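Local atomic coordinates of periplasmic solute binding protein (Pectobacterium atrosepticum, PDB entry 4RY1), a protein that probably binds a sugar in the periplasm and delivers it to an ABC-type importer, as a member of the bacterial solute-binding protein 1 family. Residues A[367-380]-A[398-410]. Numbering follows the deposited sequence. Where two conformers were deposited one is given.
Sequences FMENQELVQLWTTS and FLSGANRILKRAI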
loop_
_atom_site.group_PDB
_atom_site.type_symbol
_atom_site.label_atom_id
_atom_site.label_comp_id
_atom_site.label_asym_id
_atom_site.label_seq_id
_atom_site.Cartn_x
_atom_site.Cartn_y
_atom_site.Cartn_z
ATOM N N PHE A 367 9.210 7.306 -4.864
ATOM C CA PHE A 367 9.448 8.559 -4.152
ATOM C C PHE A 367 8.176 9.288 -3.750
ATOM O O PHE A 367 8.216 10.125 -2.856
ATOM C CB PHE A 367 10.375 9.453 -4.965
ATOM C CG PHE A 367 11.727 8.842 -5.165
ATOM C CD1 PHE A 367 12.618 8.733 -4.105
ATOM C CD2 PHE A 367 12.096 8.337 -6.391
ATOM C CE1 PHE A 367 13.845 8.118 -4.271
ATOM C CE2 PHE A 367 13.326 7.750 -6.573
ATOM C CZ PHE A 367 14.206 7.637 -5.512
ATOM N N MET A 368 7.054 8.954 -4.392
ATOM C CA MET A 368 5.751 9.493 -3.962
ATOM C C MET A 368 5.420 9.081 -2.526
ATOM O O MET A 368 4.684 9.797 -1.821
ATOM C CB MET A 368 4.630 9.145 -4.958
ATOM C CG MET A 368 3.905 7.813 -4.774
ATOM S SD MET A 368 2.396 7.630 -5.771
ATOM C CE MET A 368 1.663 9.182 -5.305
ATOM N N GLU A 369 5.982 7.952 -2.089
ATOM C CA GLU A 369 5.806 7.476 -0.703
ATOM C C GLU A 369 6.943 7.860 0.250
ATOM O O GLU A 369 6.990 7.376 1.379
ATOM C CB GLU A 369 5.584 5.967 -0.673
ATOM C CG GLU A 369 4.471 5.532 -1.604
ATOM C CD GLU A 369 3.743 4.294 -1.130
ATOM O OE1 GLU A 369 4.056 3.779 -0.037
ATOM O OE2 GLU A 369 2.841 3.836 -1.858
ATOM N N ASN A 370 7.843 8.744 -0.185
ATOM C CA ASN A 370 8.926 9.223 0.685
ATOM C C ASN A 370 8.298 9.790 1.963
ATOM O O ASN A 370 7.369 10.593 1.869
ATOM C CB ASN A 370 9.761 10.282 -0.048
ATOM C CG ASN A 370 10.778 10.964 0.844
ATOM O OD1 ASN A 370 10.429 11.859 1.605
ATOM N ND2 ASN A 370 12.046 10.583 0.717
ATOM N N GLN A 371 8.793 9.401 3.131
ATOM C CA GLN A 371 8.106 9.769 4.377
ATOM C C GLN A 371 8.153 11.287 4.614
ATOM O O GLN A 371 7.173 11.858 5.077
ATOM C CB GLN A 371 8.687 9.036 5.588
ATOM N N GLU A 372 9.286 11.934 4.322
ATOM C CA GLU A 372 9.346 13.405 4.439
ATOM C C GLU A 372 8.360 14.098 3.515
ATOM O O GLU A 372 7.702 15.076 3.878
ATOM C CB GLU A 372 10.733 13.940 4.104
ATOM C CG GLU A 372 11.727 13.786 5.214
ATOM C CD GLU A 372 13.056 14.477 4.909
ATOM O OE1 GLU A 372 14.033 13.761 4.642
ATOM O OE2 GLU A 372 13.109 15.724 4.900
ATOM N N LEU A 373 8.274 13.606 2.288
ATOM C CA LEU A 373 7.327 14.174 1.319
ATOM C C LEU A 373 5.881 14.020 1.829
ATOM O O LEU A 373 5.072 14.940 1.776
ATOM C CB LEU A 373 7.532 13.521 -0.040
ATOM C CG LEU A 373 6.675 14.041 -1.186
ATOM C CD1 LEU A 373 7.463 13.989 -2.493
ATOM C CD2 LEU A 373 5.361 13.286 -1.342
ATOM N N VAL A 374 5.546 12.818 2.280
ATOM C CA VAL A 374 4.196 12.550 2.764
ATOM C C VAL A 374 3.876 13.407 3.994
ATOM O O VAL A 374 2.767 13.904 4.129
ATOM C CB VAL A 374 4.010 11.062 3.076
ATOM C CG1 VAL A 374 2.720 10.798 3.834
ATOM C CG2 VAL A 374 4.063 10.260 1.786
ATOM N N GLN A 375 4.850 13.591 4.878
ATOM C CA GLN A 375 4.649 14.480 6.039
ATOM C C GLN A 375 4.506 15.949 5.663
ATOM O O GLN A 375 3.684 16.650 6.244
ATOM C CB GLN A 375 5.740 14.282 7.090
ATOM C CG GLN A 375 5.540 12.980 7.850
ATOM C CD GLN A 375 4.121 12.820 8.401
ATOM O OE1 GLN A 375 3.648 13.669 9.167
ATOM N NE2 GLN A 375 3.424 11.746 7.993
ATOM N N LEU A 376 5.228 16.374 4.632
ATOM C CA LEU A 376 5.093 17.735 4.125
ATOM C C LEU A 376 3.687 17.963 3.559
ATOM O O LEU A 376 3.050 18.975 3.826
ATOM C CB LEU A 376 6.157 18.032 3.070
ATOM C CG LEU A 376 6.283 19.521 2.747
ATOM C CD1 LEU A 376 6.808 20.304 3.939
ATOM C CD2 LEU A 376 7.183 19.762 1.549
ATOM N N TRP A 377 3.218 17.011 2.763
ATOM C CA TRP A 377 1.833 16.986 2.271
ATOM C C TRP A 377 0.831 17.060 3.424
ATOM O O TRP A 377 -0.088 17.885 3.432
ATOM C CB TRP A 377 1.611 15.710 1.443
ATOM C CG TRP A 377 0.203 15.342 1.121
ATOM C CD1 TRP A 377 -0.512 14.317 1.673
ATOM C CD2 TRP A 377 -0.665 15.941 0.139
ATOM N NE1 TRP A 377 -1.758 14.257 1.123
ATOM C CE2 TRP A 377 -1.886 15.231 0.176
ATOM C CE3 TRP A 377 -0.535 17.008 -0.755
ATOM C CZ2 TRP A 377 -2.945 15.524 -0.662
ATOM C CZ3 TRP A 377 -1.602 17.314 -1.582
ATOM C CH2 TRP A 377 -2.797 16.591 -1.523
ATOM N N THR A 378 1.035 16.191 4.405
ATOM C CA THR A 378 0.119 16.063 5.549
ATOM C C THR A 378 0.023 17.364 6.346
ATOM O O THR A 378 -1.079 17.867 6.623
ATOM C CB THR A 378 0.557 14.885 6.438
ATOM O OG1 THR A 378 0.486 13.668 5.664
ATOM C CG2 THR A 378 -0.307 14.765 7.684
ATOM N N THR A 379 1.184 17.930 6.654
ATOM C CA THR A 379 1.245 19.214 7.363
ATOM C C THR A 379 0.665 20.363 6.513
ATOM O O THR A 379 0.028 21.288 7.045
ATOM C CB THR A 379 2.655 19.502 7.899
ATOM O OG1 THR A 379 3.597 19.536 6.828
ATOM C CG2 THR A 379 3.063 18.439 8.899
ATOM N N SER A 380 0.848 20.291 5.202
ATOM C CA SER A 380 0.254 21.294 4.304
ATOM C C SER A 380 -1.263 21.234 4.357
ATOM O O SER A 380 -1.926 22.268 4.398
ATOM C CB SER A 380 0.706 21.097 2.862
ATOM O OG SER A 380 2.102 21.291 2.745
ATOM N N PHE A 398 4.603 23.805 -0.680
ATOM C CA PHE A 398 4.747 22.352 -0.787
ATOM C C PHE A 398 5.713 22.027 -1.937
ATOM O O PHE A 398 6.632 21.234 -1.782
ATOM C CB PHE A 398 3.405 21.634 -0.979
ATOM C CG PHE A 398 3.559 20.174 -1.316
ATOM C CD1 PHE A 398 3.777 19.229 -0.310
ATOM C CD2 PHE A 398 3.526 19.751 -2.630
ATOM C CE1 PHE A 398 3.952 17.886 -0.621
ATOM C CE2 PHE A 398 3.697 18.417 -2.944
ATOM C CZ PHE A 398 3.902 17.480 -1.939
ATOM N N LEU A 399 5.515 22.669 -3.075
ATOM C CA LEU A 399 6.365 22.409 -4.239
ATOM C C LEU A 399 7.858 22.653 -3.962
ATOM O O LEU A 399 8.684 21.819 -4.287
ATOM C CB LEU A 399 5.888 23.243 -5.421
ATOM C CG LEU A 399 6.760 23.188 -6.677
ATOM C CD1 LEU A 399 6.911 21.758 -7.182
ATOM C CD2 LEU A 399 6.140 24.083 -7.740
ATOM N N SER A 400 8.194 23.802 -3.387
ATOM C CA SER A 400 9.599 24.118 -3.083
ATOM C C SER A 400 10.186 23.148 -2.041
ATOM O O SER A 400 11.302 22.667 -2.192
ATOM C CB SER A 400 9.759 25.587 -2.645
ATOM O OG SER A 400 8.839 25.934 -1.632
ATOM N N GLY A 401 9.421 22.846 -0.995
ATOM C CA GLY A 401 9.917 21.944 0.055
ATOM C C GLY A 401 10.056 20.506 -0.449
ATOM O O GLY A 401 11.024 19.790 -0.129
ATOM N N ALA A 402 9.071 20.087 -1.234
ATOM C CA ALA A 402 9.082 18.755 -1.855
ATOM C C ALA A 402 10.314 18.613 -2.745
ATOM O O ALA A 402 11.018 17.599 -2.705
ATOM C CB ALA A 402 7.810 18.501 -2.652
ATOM N N ASN A 403 10.603 19.659 -3.515
ATOM C CA ASN A 403 11.765 19.615 -4.411
ATOM C C ASN A 403 13.091 19.529 -3.641
ATOM O O ASN A 403 13.993 18.795 -4.053
ATOM C CB ASN A 403 11.754 20.772 -5.403
ATOM C CG ASN A 403 10.811 20.524 -6.573
ATOM O OD1 ASN A 403 10.434 19.377 -6.852
ATOM N ND2 ASN A 403 10.432 21.590 -7.274
ATOM N N ARG A 404 13.198 20.240 -2.518
ATOM C CA ARG A 404 14.367 20.083 -1.623
ATOM C C ARG A 404 14.499 18.640 -1.131
ATOM O O ARG A 404 15.578 18.090 -1.138
ATOM C CB ARG A 404 14.346 21.057 -0.430
ATOM C CG ARG A 404 14.496 22.529 -0.835
ATOM C CD ARG A 404 14.524 23.482 0.353
ATOM N NE ARG A 404 13.217 23.769 0.959
ATOM C CZ ARG A 404 12.315 24.627 0.479
ATOM N NH1 ARG A 404 12.530 25.284 -0.656
ATOM N NH2 ARG A 404 11.173 24.818 1.133
ATOM N N ILE A 405 13.389 18.045 -0.705
ATOM C CA ILE A 405 13.403 16.658 -0.207
ATOM C C ILE A 405 13.878 15.694 -1.293
ATOM O O ILE A 405 14.729 14.845 -1.061
ATOM C CB ILE A 405 12.014 16.221 0.300
ATOM C CG1 ILE A 405 11.675 16.950 1.597
ATOM C CG2 ILE A 405 11.961 14.705 0.523
ATOM C CD1 ILE A 405 10.200 17.006 1.918
ATOM N N LEU A 406 13.316 15.852 -2.487
ATOM C CA LEU A 406 13.634 14.968 -3.617
ATOM C C LEU A 406 15.075 15.073 -4.096
ATOM O O LEU A 406 15.657 14.092 -4.533
ATOM C CB LEU A 406 12.639 15.168 -4.763
ATOM C CG LEU A 406 11.186 14.767 -4.442
ATOM C CD1 LEU A 406 10.304 15.086 -5.631
ATOM C CD2 LEU A 406 10.996 13.290 -4.085
ATOM N N LYS A 407 15.661 16.254 -4.003
ATOM C CA LYS A 407 17.071 16.390 -4.381
ATOM C C LYS A 407 17.994 15.615 -3.440
ATOM O O LYS A 407 19.063 15.159 -3.825
ATOM C CB LYS A 407 17.448 17.861 -4.455
ATOM C CG LYS A 407 17.138 18.415 -5.832
ATOM C CD LYS A 407 18.323 18.163 -6.752
ATOM C CE LYS A 407 17.985 18.212 -8.231
ATOM N NZ LYS A 407 19.128 17.697 -9.045
ATOM N N ARG A 408 17.548 15.463 -2.203
ATOM C CA ARG A 408 18.227 14.621 -1.223
ATOM C C ARG A 408 17.961 13.135 -1.448
ATOM O O ARG A 408 18.874 12.310 -1.396
ATOM C CB ARG A 408 17.824 15.021 0.202
ATOM C CG ARG A 408 18.839 15.919 0.886
ATOM C CD ARG A 408 18.525 16.133 2.355
ATOM N NE ARG A 408 17.224 16.762 2.586
ATOM C CZ ARG A 408 16.154 16.142 3.084
ATOM N NH1 ARG A 408 16.204 14.849 3.392
ATOM N NH2 ARG A 408 15.019 16.813 3.252
ATOM N N ALA A 409 16.695 12.812 -1.687
ATOM C CA ALA A 409 16.232 11.419 -1.742
ATOM C C ALA A 409 16.573 10.703 -3.049
ATOM O O ALA A 409 16.873 9.511 -3.065
ATOM C CB ALA A 409 14.726 11.371 -1.522
ATOM N N ILE A 410 16.480 11.433 -4.148
ATOM C CA ILE A 410 16.702 10.854 -5.477
ATOM C C ILE A 410 18.092 11.140 -6.005
ATOM O O ILE A 410 18.519 12.300 -6.057
ATOM C CB ILE A 410 15.756 11.448 -6.523
ATOM C CG1 ILE A 410 14.316 11.364 -6.034
ATOM C CG2 ILE A 410 15.987 10.772 -7.877
ATOM C CD1 ILE A 410 13.280 11.853 -7.018
#
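L376 and F398 interlock where helices 371-380 and 398-409 run antiparallel, their axes 9.6 Å apart at 171°. L376 is directed toward the partner helix and sits as a knob among F398, G401, A402 and I405; its CD2 branch does most of the touching, lying 3.4 Å from A402 N. G401, lacking a side chain, leaves its backbone open to this methyl group. F398 returns the fit among L373, L376, W377 and S380: with CG anti to the backbone N (chi1 171°), the ring swings across to the other helix, and CE1 comes edge-on to W377 N at 3.6 Å. Beyond the segments the same ring meets F206 edge-to-face.

Toward the N-terminus of helix 371-380, I405 packs over the first turn, CG2 reaching N370 OD1 at 3.4 Å and CD1 lying against E372 CB and O. N370 is the N-cap of this helix, its OD1 accepting from L373 N on an in-plane lone pair (2.9 Å), while its ND2 rests on A409 CB. On the outer side E372 and R408 form a bidentate, end-on salt bridge, NH1 to OE1 and NH2 to OE2, each 2.7 Å. Carboxylate and guanidinium are nearly coplanar, 15° apart. OE1 uses its syn lone pair, whereas NH2 meets OE2 on the syn side but tilted out of the carboxylate plane; the paired bonds should restrain rotation of both groups.

At the far end I410 lays CG1 over the centre of the F367 ring, a CH-pi contact 3.5 Å from the centroid, while L406 CD2 bridges F367 CB and L373 CD1. L373 and W377 also pack on helix 169-183, and L406 on strand 194-195. Reciprocal knobs-into-holes packing thus joins the last two helices of this periplasmic binding protein as an antiparallel helical hairpin.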